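Local coordinates for protein open reading frame 2 (Aeromonas sobria, PDB 3WQB) that probably acts as a chaperone for a serine protease of the same bacterium, and is held in complex with another protein chain, at residues B[81-86]-B[137-142]. Residues are numbered along the deposited sequence; the frame is centred on the assembly and turned at random.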
# COMPACT_ATOMS: atom_id res chain seq x y z
N SER B 81 14.18 -20.14 5.40
CA SER B 81 15.40 -19.33 5.34
C SER B 81 16.48 -19.80 6.31
O SER B 81 17.66 -19.54 6.09
CB SER B 81 15.08 -17.86 5.61
OG SER B 81 14.79 -17.63 6.98
N GLY B 82 16.06 -20.47 7.39
CA GLY B 82 16.97 -20.84 8.47
C GLY B 82 16.82 -19.96 9.71
O GLY B 82 17.34 -20.29 10.78
N THR B 83 16.10 -18.85 9.56
CA THR B 83 15.88 -17.90 10.65
C THR B 83 14.57 -18.17 11.38
O THR B 83 13.56 -18.50 10.76
CB THR B 83 15.94 -16.44 10.12
OG1 THR B 83 17.25 -16.17 9.63
CG2 THR B 83 15.59 -15.42 11.22
N LEU B 84 14.62 -18.05 12.70
CA LEU B 84 13.45 -18.11 13.57
C LEU B 84 13.26 -16.75 14.21
O LEU B 84 14.22 -16.16 14.72
CB LEU B 84 13.65 -19.15 14.68
CG LEU B 84 13.87 -20.61 14.29
CD1 LEU B 84 14.69 -21.31 15.35
CD2 LEU B 84 12.56 -21.32 14.09
N LEU B 85 12.03 -16.25 14.19
CA LEU B 85 11.67 -15.05 14.95
C LEU B 85 11.10 -15.50 16.28
O LEU B 85 10.23 -16.38 16.32
CB LEU B 85 10.64 -14.19 14.21
CG LEU B 85 10.91 -13.71 12.78
CD1 LEU B 85 9.95 -12.58 12.46
CD2 LEU B 85 12.34 -13.25 12.54
N VAL B 86 11.59 -14.91 17.36
CA VAL B 86 11.19 -15.28 18.71
C VAL B 86 10.83 -14.01 19.48
O VAL B 86 11.61 -13.06 19.51
CB VAL B 86 12.32 -16.06 19.43
CG1 VAL B 86 12.05 -16.21 20.92
CG2 VAL B 86 12.51 -17.42 18.81
N GLN B 137 8.15 -17.87 15.18
CA GLN B 137 7.77 -17.97 13.78
C GLN B 137 8.97 -18.42 12.96
O GLN B 137 10.05 -17.81 13.04
CB GLN B 137 7.23 -16.62 13.26
CG GLN B 137 6.74 -16.64 11.80
CD GLN B 137 6.38 -15.25 11.28
OE1 GLN B 137 6.87 -14.25 11.78
NE2 GLN B 137 5.52 -15.20 10.27
N ILE B 138 8.80 -19.50 12.22
CA ILE B 138 9.81 -19.95 11.27
C ILE B 138 9.72 -19.06 10.03
O ILE B 138 8.65 -18.96 9.42
CB ILE B 138 9.59 -21.43 10.86
CG1 ILE B 138 9.68 -22.33 12.10
CG2 ILE B 138 10.61 -21.86 9.81
CD1 ILE B 138 9.15 -23.74 11.91
N GLU B 139 10.82 -18.40 9.68
CA GLU B 139 10.79 -17.53 8.50
C GLU B 139 10.68 -18.32 7.20
O GLU B 139 11.52 -19.18 6.91
CB GLU B 139 11.99 -16.59 8.44
CG GLU B 139 12.00 -15.78 7.14
CD GLU B 139 13.06 -14.72 7.09
OE1 GLU B 139 14.23 -15.02 7.37
OE2 GLU B 139 12.71 -13.58 6.74
N LEU B 140 9.65 -18.01 6.44
CA LEU B 140 9.44 -18.58 5.12
C LEU B 140 9.59 -17.46 4.11
O LEU B 140 8.71 -16.60 3.99
CB LEU B 140 8.07 -19.26 5.03
CG LEU B 140 7.77 -20.33 6.10
CD1 LEU B 140 6.34 -20.85 5.97
CD2 LEU B 140 8.78 -21.48 6.06
N SER B 141 10.71 -17.47 3.40
CA SER B 141 11.10 -16.38 2.51
C SER B 141 10.60 -16.61 1.10
O SER B 141 10.20 -17.72 0.74
CB SER B 141 12.62 -16.24 2.51
OG SER B 141 13.23 -17.34 1.85
N GLY B 142 10.61 -15.55 0.30
CA GLY B 142 10.17 -15.63 -1.08
C GLY B 142 9.58 -14.32 -1.55
O GLY B 142 9.58 -13.32 -0.81
O HOH W 1 13.45 -20.42 8.60
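The hydroxyl of S81 donates to the carboxylate of E139, OG to OE1 at 2.7 Å, where two strands of an antiparallel sheet pair around a corner in the chain. OE1 is met on its anti side, 24° out of the carboxylate plane. E139 carries CG anti to its backbone N (chi1 175°) and stays extended beyond it, which brings OE1 to S81 OG and beside T83 CB. The same OG accepts from T83 N at 3.1 Å, closing an ST turn over G82 and fixing the hydroxyl between a donor and an acceptor. The other carboxylate oxygen, OE2, bonds to the backbone of the partner protein's chain, so E139 links this corner to the interface.

The backbone of E139 joins both arms of the corner. Its N donates to T83 O at 2.9 Å, while its O receives a nearly straight bond from S81 N (3.2 Å, 171° at the hydrogen). Water 1 bridges the two segments at the corner: it accepts from G82 N and donates to E139 O and T83 O. Strands 78-81 and 83-87 thus follow one another along the same edge of strand 136-141. Beyond the corner, L85 and Q137 form a hydrogen-bonded pair with reciprocal N-to-O bonds, whereas L84 and I138 form a non-hydrogen-bonded one.

Side chains separate onto the two faces. L84 and I138 lie side by side against helix 122-131. On the opposite face L85 runs alongside Q137, whose extended chain carries OE1 to a hydrogen bond with the partner chain's backbone; OE1 also touches L85 CD1, at 3.6 Å. On the helix-covered face, the closest apolar contact is L84 CD2 to I138 CG1, also 3.6 Å.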